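Local coordinates for protein Asp/Glu-specific dipeptidyl-peptidase (Flavobacterium psychrophilum, PDB 5JXF) that removes dipeptides from the N-terminus of oligopeptides as a serine-type dipeptidyl-peptidase of family S46, cutting strictly after aspartate or glutamate, at residues A[410-415]-A[533-538]; A[416-421]-A[504-509]; A[423-428]-A[513-518]; A[427-432]-A[521-526]. One frame throughout, in Å; residues are numbered along the deposited sequence.

How the contacts relate
All four contacts lie in a helix-rich part of the S46 peptidase, with no strand in the chain enclosed by any of them and away from the annotated sites. Helix 417-435 is shared by contacts 2, 3 and 4, while contact 1 uses the end of the preceding helix 386-415. Going down helix 417-435, its partners are the loop 504-507, the end of helix 508-514 and helix 519-528; helix 530-545 then returns to helix 386-415, so contact 1 encloses the others along the chain. Centres of contacts 1 and 2 lie about 11 Å apart, as do those of 2 and 3; those of 3 and 4 are only about 5 Å apart. Helix 417-435 thus packs in turn against successive elements of 504-528, mostly through apolar side chains.

Contact 1: residues A[410-415]-A[533-538]; sequences EVVVKN and AFVKSL
Val412 and Val535 bring helices 386-415 and 530-545 together, their CA atoms 7.5 Å apart in the closest backbone approach of the two segments. This is helix-to-helix packing in the helical part of the S46 peptidase, wholly apolar across the interface and small, with 107 Å² buried. Val412 carries the contact with both of its methyls. CG1, anti to the backbone N (chi1 177°), reaches CG1 of Val535 at 4.0 Å, whereas CG2, beside the backbone N, meets Leu538 CD1 at 3.8 Å. The valine fork is thus split between residues three apart on the facing helix. Leu538 CD1 also lies over one face of the Phe534 ring, displaced toward its rim, so the same methyl also packs within its own helix. Leu419 of helix 417-435 touches Val412, Phe534 and Val535, adding a third helix to the buried cluster. Away from the interface, segment 410-415 contains a wider pi-type turn, in which Asn415 N donates to Glu410 O at 3.0 Å. The side chain reinforces that turn: Asn415 ND2 donates to Glu410 OE1 at 2.9 Å, the amide nitrogen approaching OE1 from above the carboxylate plane.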
loop_
_atom_site.group_PDB
_atom_site.type_symbol
_atom_site.label_atom_id
_atom_site.label_comp_id
_atom_site.label_asym_id
_atom_site.label_seq_id
_atom_site.Cartn_x
_atom_site.Cartn_y
_atom_site.Cartn_z
ATOM N N GLU A 410 29.744 7.259 6.050
ATOM C CA GLU A 410 28.372 7.385 6.543
ATOM C C GLU A 410 28.362 7.685 8.031
ATOM O O GLU A 410 27.512 8.430 8.512
ATOM C CB GLU A 410 27.551 6.123 6.246
ATOM C CG GLU A 410 27.066 6.025 4.798
ATOM C CD GLU A 410 25.946 7.015 4.456
ATOM O OE1 GLU A 410 25.059 7.260 5.305
ATOM O OE2 GLU A 410 25.950 7.551 3.327
ATOM N N VAL A 411 29.326 7.136 8.754
ATOM C CA VAL A 411 29.277 7.204 10.206
ATOM C C VAL A 411 30.065 8.388 10.749
ATOM O O VAL A 411 29.615 9.076 11.667
ATOM C CB VAL A 411 29.787 5.897 10.835
ATOM C CG1 VAL A 411 30.013 6.067 12.328
ATOM C CG2 VAL A 411 28.794 4.764 10.561
ATOM N N VAL A 412 31.226 8.647 10.167
ATOM C CA VAL A 412 32.080 9.721 10.655
ATOM C C VAL A 412 31.840 11.041 9.912
ATOM O O VAL A 412 31.767 12.103 10.534
ATOM C CB VAL A 412 33.561 9.323 10.550
ATOM C CG1 VAL A 412 34.459 10.468 10.986
ATOM C CG2 VAL A 412 33.821 8.082 11.385
ATOM N N VAL A 413 31.688 10.971 8.592
ATOM C CA VAL A 413 31.573 12.174 7.770
ATOM C C VAL A 413 30.158 12.778 7.701
ATOM O O VAL A 413 29.995 14.004 7.726
ATOM C CB VAL A 413 32.048 11.885 6.329
ATOM C CG1 VAL A 413 31.921 13.127 5.454
ATOM C CG2 VAL A 413 33.478 11.372 6.339
ATOM N N LYS A 414 29.135 11.933 7.623
ATOM C CA LYS A 414 27.802 12.426 7.289
ATOM C C LYS A 414 26.758 12.369 8.421
ATOM O O LYS A 414 26.085 13.365 8.670
ATOM C CB LYS A 414 27.289 11.675 6.053
ATOM C CG LYS A 414 28.329 11.659 4.930
ATOM C CD LYS A 414 27.747 11.512 3.522
ATOM C CE LYS A 414 28.858 11.750 2.480
ATOM N NZ LYS A 414 28.621 11.127 1.147
ATOM N N ASN A 415 26.614 11.241 9.113
ATOM C CA ASN A 415 25.467 11.096 10.020
ATOM C C ASN A 415 25.676 11.490 11.485
ATOM O O ASN A 415 24.737 11.931 12.149
ATOM C CB ASN A 415 24.963 9.665 9.977
ATOM C CG ASN A 415 24.346 9.313 8.655
ATOM O OD1 ASN A 415 23.137 9.449 8.469
ATOM N ND2 ASN A 415 25.167 8.846 7.724
ATOM N N ALA A 533 40.316 13.262 19.384
ATOM C CA ALA A 533 41.171 12.101 19.596
ATOM C C ALA A 533 40.500 10.845 19.048
ATOM O O ALA A 533 41.128 10.053 18.344
ATOM C CB ALA A 533 41.499 11.933 21.075
ATOM N N PHE A 534 39.217 10.677 19.355
ATOM C CA PHE A 534 38.496 9.502 18.900
ATOM C C PHE A 534 38.385 9.476 17.378
ATOM O O PHE A 534 38.670 8.456 16.752
ATOM C CB PHE A 534 37.105 9.432 19.538
ATOM C CG PHE A 534 36.273 8.293 19.033
ATOM C CD1 PHE A 534 36.752 6.996 19.087
ATOM C CD2 PHE A 534 35.010 8.512 18.522
ATOM C CE1 PHE A 534 35.992 5.945 18.626
ATOM C CE2 PHE A 534 34.244 7.463 18.059
ATOM C CZ PHE A 534 34.737 6.180 18.109
ATOM N N VAL A 535 37.985 10.595 16.782
ATOM C CA VAL A 535 37.886 10.674 15.326
ATOM C C VAL A 535 39.241 10.363 14.688
ATOM O O VAL A 535 39.310 9.712 13.642
ATOM C CB VAL A 535 37.382 12.063 14.856
ATOM C CG1 VAL A 535 37.291 12.126 13.326
ATOM C CG2 VAL A 535 36.035 12.378 15.487
ATOM N N LYS A 536 40.317 10.799 15.341
ATOM C CA LYS A 536 41.666 10.580 14.829
ATOM C C LYS A 536 41.950 9.087 14.670
ATOM O O LYS A 536 42.509 8.664 13.661
ATOM C CB LYS A 536 42.708 11.235 15.745
ATOM C CG LYS A 536 44.141 11.204 15.205
ATOM C CD LYS A 536 45.104 11.901 16.159
ATOM C CE LYS A 536 45.049 11.287 17.553
ATOM N NZ LYS A 536 45.326 12.281 18.633
ATOM N N SER A 537 41.538 8.287 15.652
ATOM C CA SER A 537 41.747 6.840 15.591
ATOM C C SER A 537 41.025 6.221 14.400
ATOM O O SER A 537 41.514 5.269 13.799
ATOM C CB SER A 537 41.283 6.163 16.884
ATOM O OG SER A 537 39.875 6.228 17.030
ATOM N N LEU A 538 39.862 6.770 14.058
ATOM C CA LEU A 538 39.081 6.249 12.947
ATOM C C LEU A 538 39.599 6.802 11.622
ATOM O O LEU A 538 39.605 6.107 10.602
ATOM C CB LEU A 538 37.600 6.601 13.120
ATOM C CG LEU A 538 36.984 6.436 14.513
ATOM C CD1 LEU A 538 35.604 7.066 14.544
ATOM C CD2 LEU A 538 36.917 4.975 14.927
#

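Contact 2: residues A[416-421]-A[504-509]; sequences TELLSL and KLVDYA
A fully extended first torsion in Leu418 (chi1 178°) carries its CD1 to the 504-509 segment, and Leu421, with the same first torsion, sends CD2 to Leu505. Leu505 takes a different first torsion, with CG beside the backbone N (chi1 -60°), and sets off from its backbone toward the helix. Leu418 CD1 rests 3.9 Å from Val506 CG1, the two side chains lying alongside each other and pointing the same way; against Leu505 CB, 4.2 Å off, Leu418 runs at about a right angle. One turn on, Leu421 CD2 touches Leu505 CD2 at 3.9 Å. Here the first turns of helix 417-435 pack on the loop that leads into helix 508-514, with the CA atoms of Leu418 and Leu505 6.4 Å apart. Leu505 CD1 also makes a van der Waals contact of 4.0 Å with the carbonyl oxygen of Leu418. Phe511 of helix 508-514 touches both Leu421 and Leu505, and Tyr500 touches Leu418. Thr416 is the N-cap residue of helix 417-435, but the N-H groups of Glu417 and Leu418 are bound by the carboxylate of Asp463. At the start of helix 508-514, Asp507 OD1 caps Ala509 N through a weak bond of 3.4 Å.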
loop_
_atom_site.group_PDB
_atom_site.type_symbol
_atom_site.label_atom_id
_atom_site.label_comp_id
_atom_site.label_asym_id
_atom_site.label_seq_id
_atom_site.Cartn_x
_atom_site.Cartn_y
_atom_site.Cartn_z
ATOM N N THR A 416 26.888 11.300 11.996
ATOM C CA THR A 416 27.219 11.731 13.353
ATOM C C THR A 416 27.889 13.098 13.318
ATOM O O THR A 416 29.035 13.226 12.867
ATOM C CB THR A 416 28.146 10.750 14.048
ATOM O OG1 THR A 416 27.694 9.411 13.813
ATOM C CG2 THR A 416 28.180 11.041 15.534
ATOM N N GLU A 417 27.181 14.112 13.801
ATOM C CA GLU A 417 27.574 15.497 13.561
ATOM C C GLU A 417 28.845 15.897 14.314
ATOM O O GLU A 417 29.588 16.759 13.849
ATOM C CB GLU A 417 26.414 16.438 13.915
ATOM C CG GLU A 417 25.174 16.230 13.031
ATOM C CD GLU A 417 23.979 17.077 13.449
ATOM O OE1 GLU A 417 23.711 18.089 12.770
ATOM O OE2 GLU A 417 23.302 16.729 14.447
ATOM N N LEU A 418 29.106 15.268 15.456
ATOM C CA LEU A 418 30.319 15.567 16.213
ATOM C C LEU A 418 31.555 14.972 15.536
ATOM O O LEU A 418 32.598 15.620 15.454
ATOM C CB LEU A 418 30.213 15.057 17.653
ATOM C CG LEU A 418 31.459 15.278 18.522
ATOM C CD1 LEU A 418 31.088 15.797 19.905
ATOM C CD2 LEU A 418 32.297 14.009 18.642
ATOM N N LEU A 419 31.433 13.734 15.069
ATOM C CA LEU A 419 32.496 13.074 14.323
ATOM C C LEU A 419 32.762 13.841 13.032
ATOM O O LEU A 419 33.895 13.919 12.550
ATOM C CB LEU A 419 32.117 11.630 14.005
ATOM C CG LEU A 419 31.722 10.720 15.178
ATOM C CD1 LEU A 419 31.482 9.308 14.684
ATOM C CD2 LEU A 419 32.790 10.734 16.262
ATOM N N SER A 420 31.689 14.398 12.482
ATOM C CA SER A 420 31.750 15.186 11.269
ATOM C C SER A 420 32.634 16.412 11.469
ATOM O O SER A 420 33.519 16.692 10.652
ATOM C CB SER A 420 30.344 15.600 10.843
ATOM O OG SER A 420 30.383 16.373 9.663
ATOM N N LEU A 421 32.405 17.135 12.562
ATOM C CA LEU A 421 33.177 18.343 12.824
ATOM C C LEU A 421 34.625 17.984 13.148
ATOM O O LEU A 421 35.561 18.687 12.746
ATOM C CB LEU A 421 32.560 19.157 13.962
ATOM C CG LEU A 421 33.321 20.454 14.264
ATOM C CD1 LEU A 421 33.291 21.395 13.069
ATOM C CD2 LEU A 421 32.787 21.144 15.513
ATOM N N LYS A 504 34.996 19.726 23.051
ATOM C CA LYS A 504 34.704 21.138 22.957
ATOM C C LYS A 504 34.118 21.369 21.552
ATOM O O LYS A 504 33.966 22.491 21.070
ATOM C CB LYS A 504 35.985 21.929 23.311
ATOM C CG LYS A 504 36.122 23.357 22.807
ATOM C CD LYS A 504 36.843 24.298 23.802
ATOM C CE LYS A 504 37.859 23.613 24.685
ATOM N NZ LYS A 504 38.218 24.504 25.822
ATOM N N LEU A 505 33.730 20.257 20.928
ATOM C CA LEU A 505 33.069 20.275 19.627
ATOM C C LEU A 505 31.549 20.317 19.789
ATOM O O LEU A 505 30.828 20.587 18.826
ATOM C CB LEU A 505 33.480 19.053 18.796
ATOM C CG LEU A 505 34.976 18.910 18.473
ATOM C CD1 LEU A 505 35.248 17.826 17.432
ATOM C CD2 LEU A 505 35.573 20.236 18.031
ATOM N N VAL A 506 31.062 20.058 21.004
ATOM C CA VAL A 506 29.621 20.095 21.268
ATOM C C VAL A 506 29.046 21.511 21.172
ATOM O O VAL A 506 27.908 21.693 20.760
ATOM C CB VAL A 506 29.267 19.507 22.668
ATOM C CG1 VAL A 506 29.650 18.035 22.752
ATOM C CG2 VAL A 506 29.924 20.308 23.788
ATOM N N ASP A 507 29.851 22.509 21.528
ATOM C CA ASP A 507 29.373 23.883 21.670
ATOM C C ASP A 507 30.184 24.853 20.799
ATOM O O ASP A 507 31.382 24.655 20.590
ATOM C CB ASP A 507 29.426 24.278 23.151
ATOM C CG ASP A 507 29.039 25.720 23.399
ATOM O OD1 ASP A 507 28.322 26.309 22.562
ATOM O OD2 ASP A 507 29.432 26.256 24.457
ATOM N N TYR A 508 29.528 25.891 20.286
ATOM C CA TYR A 508 30.184 26.841 19.390
ATOM C C TYR A 508 31.181 27.736 20.116
ATOM O O TYR A 508 32.289 27.972 19.627
ATOM C CB TYR A 508 29.155 27.714 18.690
ATOM C CG TYR A 508 29.717 28.505 17.532
ATOM C CD1 TYR A 508 30.808 28.038 16.806
ATOM C CD2 TYR A 508 29.165 29.723 17.170
ATOM C CE1 TYR A 508 31.319 28.757 15.742
ATOM C CE2 TYR A 508 29.669 30.450 16.110
ATOM C CZ TYR A 508 30.746 29.962 15.399
ATOM O OH TYR A 508 31.249 30.689 14.343
ATOM N N ALA A 509 30.762 28.257 21.265
ATOM C CA ALA A 509 31.629 29.065 22.108
ATOM C C ALA A 509 32.840 28.233 22.494
ATOM O O ALA A 509 33.979 28.705 22.470
ATOM C CB ALA A 509 30.889 29.539 23.336
#

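Contact 3: residues A[423-428]-A[513-518]; sequences YKLYQL and ALLSGD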
loop_
_atom_site.group_PDB
_atom_site.type_symbol
_atom_site.label_atom_id
_atom_site.label_comp_id
_atom_site.label_asym_id
_atom_site.label_seq_id
_atom_site.Cartn_x
_atom_site.Cartn_y
_atom_site.Cartn_z
ATOM N N TYR A 423 36.275 15.388 12.000
ATOM C CA TYR A 423 36.949 15.004 10.764
ATOM C C TYR A 423 37.346 16.205 9.893
ATOM O O TYR A 423 38.252 16.098 9.058
ATOM C CB TYR A 423 36.066 14.057 9.953
ATOM C CG TYR A 423 36.711 13.593 8.667
ATOM C CD1 TYR A 423 37.849 12.801 8.687
ATOM C CD2 TYR A 423 36.198 13.967 7.436
ATOM C CE1 TYR A 423 38.445 12.380 7.515
ATOM C CE2 TYR A 423 36.784 13.550 6.264
ATOM C CZ TYR A 423 37.906 12.755 6.310
ATOM O OH TYR A 423 38.497 12.336 5.139
ATOM N N LYS A 424 36.673 17.339 10.070
ATOM C CA LYS A 424 37.070 18.543 9.340
ATOM C C LYS A 424 38.328 19.145 9.954
ATOM O O LYS A 424 39.146 19.726 9.248
ATOM C CB LYS A 424 35.948 19.575 9.317
ATOM C CG LYS A 424 34.752 19.165 8.481
ATOM C CD LYS A 424 33.755 20.295 8.391
ATOM C CE LYS A 424 32.442 19.838 7.784
ATOM N NZ LYS A 424 31.548 21.015 7.658
ATOM N N LEU A 425 38.476 19.005 11.268
ATOM C CA LEU A 425 39.684 19.455 11.944
ATOM C C LEU A 425 40.837 18.585 11.474
ATOM O O LEU A 425 41.965 19.045 11.301
ATOM C CB LEU A 425 39.528 19.379 13.460
ATOM C CG LEU A 425 38.551 20.386 14.069
ATOM C CD1 LEU A 425 38.466 20.204 15.575
ATOM C CD2 LEU A 425 38.935 21.820 13.711
ATOM N N TYR A 426 40.526 17.319 11.247
ATOM C CA TYR A 426 41.493 16.375 10.729
ATOM C C TYR A 426 42.063 16.838 9.397
ATOM O O TYR A 426 43.265 16.797 9.173
ATOM C CB TYR A 426 40.842 15.018 10.566
ATOM C CG TYR A 426 41.780 13.920 10.157
ATOM C CD1 TYR A 426 42.587 13.281 11.096
ATOM C CD2 TYR A 426 41.843 13.497 8.834
ATOM C CE1 TYR A 426 43.443 12.255 10.723
ATOM C CE2 TYR A 426 42.691 12.474 8.451
ATOM C CZ TYR A 426 43.487 11.858 9.397
ATOM O OH TYR A 426 44.322 10.840 9.013
ATOM N N GLN A 427 41.190 17.280 8.506
ATOM C CA GLN A 427 41.623 17.701 7.184
ATOM C C GLN A 427 42.406 19.011 7.279
ATOM O O GLN A 427 43.524 19.111 6.771
ATOM C CB GLN A 427 40.412 17.811 6.251
ATOM C CG GLN A 427 39.689 16.477 6.132
ATOM C CD GLN A 427 38.554 16.467 5.134
ATOM O OE1 GLN A 427 37.608 17.247 5.234
ATOM N NE2 GLN A 427 38.640 15.570 4.164
ATOM N N LEU A 428 41.821 19.988 7.966
ATOM C CA LEU A 428 42.473 21.261 8.264
ATOM C C LEU A 428 43.880 21.063 8.862
ATOM O O LEU A 428 44.778 21.870 8.604
ATOM C CB LEU A 428 41.603 22.083 9.217
ATOM C CG LEU A 428 41.975 23.529 9.562
ATOM C CD1 LEU A 428 41.859 24.413 8.328
ATOM C CD2 LEU A 428 41.095 24.061 10.691
ATOM N N ALA A 513 37.105 28.485 21.123
ATOM C CA ALA A 513 38.184 28.526 22.105
ATOM C C ALA A 513 39.265 27.507 21.768
ATOM O O ALA A 513 40.457 27.754 21.978
ATOM C CB ALA A 513 37.638 28.279 23.510
ATOM N N LEU A 514 38.834 26.361 21.248
ATOM C CA LEU A 514 39.748 25.299 20.852
ATOM C C LEU A 514 40.657 25.761 19.713
ATOM O O LEU A 514 41.814 25.355 19.632
ATOM C CB LEU A 514 38.962 24.058 20.433
ATOM C CG LEU A 514 39.715 22.744 20.216
ATOM C CD1 LEU A 514 40.290 22.219 21.528
ATOM C CD2 LEU A 514 38.789 21.720 19.577
ATOM N N LEU A 515 40.124 26.625 18.852
ATOM C CA LEU A 515 40.831 27.077 17.653
ATOM C C LEU A 515 41.345 28.514 17.799
ATOM O O LEU A 515 41.658 29.185 16.811
ATOM C CB LEU A 515 39.919 26.954 16.428
ATOM C CG LEU A 515 39.716 25.555 15.830
ATOM C CD1 LEU A 515 39.124 24.549 16.814
ATOM C CD2 LEU A 515 38.847 25.638 14.584
ATOM N N SER A 516 41.434 28.974 19.041
ATOM C CA SER A 516 41.887 30.324 19.335
ATOM C C SER A 516 43.398 30.339 19.535
ATOM O O SER A 516 43.912 29.691 20.446
ATOM C CB SER A 516 41.174 30.862 20.578
ATOM O OG SER A 516 41.335 32.261 20.704
ATOM N N GLY A 517 44.106 31.067 18.675
ATOM C CA GLY A 517 45.552 31.186 18.790
ATOM C C GLY A 517 46.334 30.893 17.519
ATOM O O GLY A 517 45.767 30.814 16.429
ATOM N N ASP A 518 47.648 30.729 17.665
ATOM C CA ASP A 518 48.531 30.451 16.530
ATOM C C ASP A 518 48.345 29.023 16.008
ATOM O O ASP A 518 47.647 28.219 16.626
ATOM C CB ASP A 518 49.994 30.690 16.917
ATOM C CG ASP A 518 50.410 29.899 18.146
ATOM O OD1 ASP A 518 49.603 29.068 18.624
ATOM O OD2 ASP A 518 51.549 30.092 18.623
#
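Leu425 meets two consecutive leucines with its two branches: CD2 lies 3.9 Å from Leu515 CD2 and 4.1 Å from Leu515 CD1, while CD1 stands 4.3 Å from Leu514 CD2. One methyl of Leu425 therefore sits against both ends of the Leu515 fork, and the second turns to Leu514. In Leu425 and Leu515 alike CG lies beside the backbone N (chi1 -69° and -77°), and the two side chains approach at a slant. All three leucines are buried, and each sets off from its backbone toward the opposite segment. The contact packs a helix against a helix end, joining the middle of helix 417-435 to the C-terminal end of helix 508-514, where Leu515 is the first residue to leave helical angles. The backbones stay well separated, the CA atoms of Leu425 and Leu515 being 9.6 Å apart, so the segments meet only through the ends of leucine side chains. Further out, Leu447 of helix 437-450 and Tyr532 of helix 530-545 touch Leu425, and Ile448 touches Leu515. Ile526 of helix 519-528 touches both Leu425 and Leu514. The exit of helix 508-514 is held through its backbone: Lys444 NZ binds Leu515 O, and Lys525 NZ probably hydrogen-bonds to Ala513 O.

Contact 4: residues A[427-432]-A[521-526]; sequences QLEQVF and AVLKKI
One face of the Phe432 ring receives the CD1 methyl of Leu523, which sits 4.0 Å from the ring centroid and 21° off the ring normal, a CH-pi contact over the face. The methyl is displaced toward the CG-CD2 bond, with Phe432 CG and CD2 both 3.8 Å away. The Phe432 side chain extends away from the backbone N (chi1 173°), which swings the ring out from helix 417-435 against helix 519-528. The other branch of Leu523 works one turn earlier, CD2 lying 4.1 Å from Glu429 CA and 4.2 Å from Glu429 CG. Leu523 is thereby wedged between residues three apart, using the aliphatic part of the glutamate rather than its carboxylate. Glu429 OE2 and Lys524 NZ, 6.6 Å apart, are not in contact, and any attraction between them is probably long-range and modest. The CA atoms of Glu429 and Leu523, 7.1 Å apart, mark the closest backbone approach in this partly exposed helix-helix contact of the S46 fold. Phe440 of helix 437-450 also touches Leu523, while Tyr532 of helix 530-545 touches Glu429 and Ile526, so both of these helices flank the junction of 417-435 with 519-528.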
loop_
_atom_site.group_PDB
_atom_site.type_symbol
_atom_site.label_atom_id
_atom_site.label_comp_id
_atom_site.label_asym_id
_atom_site.label_seq_id
_atom_site.Cartn_x
_atom_site.Cartn_y
_atom_site.Cartn_z
ATOM N N GLN A 427 41.190 17.280 8.506
ATOM C CA GLN A 427 41.623 17.701 7.184
ATOM C C GLN A 427 42.406 19.011 7.279
ATOM O O GLN A 427 43.524 19.111 6.771
ATOM C CB GLN A 427 40.412 17.811 6.251
ATOM C CG GLN A 427 39.689 16.477 6.132
ATOM C CD GLN A 427 38.554 16.467 5.134
ATOM O OE1 GLN A 427 37.608 17.247 5.234
ATOM N NE2 GLN A 427 38.640 15.570 4.164
ATOM N N LEU A 428 41.821 19.988 7.966
ATOM C CA LEU A 428 42.473 21.261 8.264
ATOM C C LEU A 428 43.880 21.063 8.862
ATOM O O LEU A 428 44.778 21.870 8.604
ATOM C CB LEU A 428 41.603 22.083 9.217
ATOM C CG LEU A 428 41.975 23.529 9.562
ATOM C CD1 LEU A 428 41.859 24.413 8.328
ATOM C CD2 LEU A 428 41.095 24.061 10.691
ATOM N N GLU A 429 44.070 19.993 9.637
ATOM C CA GLU A 429 45.400 19.600 10.110
ATOM C C GLU A 429 46.417 19.425 8.989
ATOM O O GLU A 429 47.566 19.838 9.112
ATOM C CB GLU A 429 45.302 18.296 10.893
ATOM C CG GLU A 429 46.560 17.795 11.561
ATOM C CD GLU A 429 46.671 16.299 11.386
ATOM O OE1 GLU A 429 45.832 15.761 10.637
ATOM O OE2 GLU A 429 47.550 15.658 11.998
ATOM N N GLN A 430 46.003 18.805 7.891
ATOM C CA GLN A 430 46.946 18.525 6.818
ATOM C C GLN A 430 47.084 19.678 5.817
ATOM O O GLN A 430 47.979 19.655 4.979
ATOM C CB GLN A 430 46.565 17.238 6.088
ATOM C CG GLN A 430 47.548 16.111 6.360
ATOM C CD GLN A 430 47.404 14.948 5.401
ATOM O OE1 GLN A 430 46.968 13.863 5.788
ATOM N NE2 GLN A 430 47.786 15.161 4.145
ATOM N N VAL A 431 46.215 20.682 5.904
ATOM C CA VAL A 431 46.436 21.928 5.174
ATOM C C VAL A 431 47.720 22.583 5.702
ATOM O O VAL A 431 48.585 23.025 4.924
ATOM C CB VAL A 431 45.242 22.904 5.315
ATOM C CG1 VAL A 431 45.554 24.237 4.648
ATOM C CG2 VAL A 431 43.985 22.294 4.726
ATOM N N PHE A 432 47.843 22.615 7.030
ATOM C CA PHE A 432 49.030 23.150 7.697
ATOM C C PHE A 432 50.294 22.462 7.204
ATOM O O PHE A 432 51.267 23.114 6.826
ATOM C CB PHE A 432 48.921 22.991 9.215
ATOM C CG PHE A 432 50.182 23.368 9.957
ATOM C CD1 PHE A 432 50.403 24.679 10.351
ATOM C CD2 PHE A 432 51.147 22.408 10.256
ATOM C CE1 PHE A 432 51.553 25.026 11.031
ATOM C CE2 PHE A 432 52.304 22.750 10.931
ATOM C CZ PHE A 432 52.509 24.059 11.319
ATOM N N ALA A 521 50.077 25.017 18.835
ATOM C CA ALA A 521 49.239 25.118 20.058
ATOM C C ALA A 521 47.753 24.734 19.888
ATOM O O ALA A 521 47.254 23.823 20.552
ATOM C CB ALA A 521 49.335 26.533 20.627
ATOM N N VAL A 522 47.069 25.456 18.994
ATOM C CA VAL A 522 45.741 25.103 18.472
ATOM C C VAL A 522 45.733 23.667 17.957
ATOM O O VAL A 522 44.821 22.906 18.259
ATOM C CB VAL A 522 45.308 26.054 17.311
ATOM C CG1 VAL A 522 44.278 25.377 16.410
ATOM C CG2 VAL A 522 44.781 27.374 17.848
ATOM N N LEU A 523 46.755 23.297 17.188
ATOM C CA LEU A 523 46.859 21.932 16.661
ATOM C C LEU A 523 47.114 20.889 17.748
ATOM O O LEU A 523 46.789 19.711 17.579
ATOM C CB LEU A 523 47.957 21.828 15.592
ATOM C CG LEU A 523 47.575 22.278 14.179
ATOM C CD1 LEU A 523 48.767 22.172 13.223
ATOM C CD2 LEU A 523 46.382 21.473 13.677
ATOM N N LYS A 524 47.698 21.320 18.862
ATOM C CA LYS A 524 47.895 20.423 19.993
ATOM C C LYS A 524 46.739 20.528 20.991
ATOM O O LYS A 524 46.445 19.564 21.698
ATOM C CB LYS A 524 49.235 20.694 20.675
ATOM C CG LYS A 524 50.399 20.792 19.688
ATOM C CD LYS A 524 50.524 19.513 18.858
ATOM C CE LYS A 524 51.487 19.681 17.691
ATOM N NZ LYS A 524 51.161 18.762 16.561
ATOM N N LYS A 525 46.087 21.689 21.043
ATOM C CA LYS A 525 44.837 21.804 21.779
ATOM C C LYS A 525 43.838 20.793 21.218
ATOM O O LYS A 525 43.198 20.047 21.959
ATOM C CB LYS A 525 44.264 23.224 21.693
ATOM C CG LYS A 525 44.853 24.234 22.678
ATOM C CD LYS A 525 43.946 25.462 22.843
ATOM C CE LYS A 525 44.166 26.504 21.756
ATOM N NZ LYS A 525 43.414 27.772 22.023
ATOM N N ILE A 526 43.725 20.778 19.893
ATOM C CA ILE A 526 42.832 19.868 19.183
ATOM C C ILE A 526 43.233 18.407 19.423
ATOM O O ILE A 526 42.377 17.537 19.572
ATOM C CB ILE A 526 42.818 20.188 17.652
ATOM C CG1 ILE A 526 42.212 21.568 17.393
ATOM C CG2 ILE A 526 42.023 19.162 16.868
ATOM C CD1 ILE A 526 42.329 22.021 15.950
#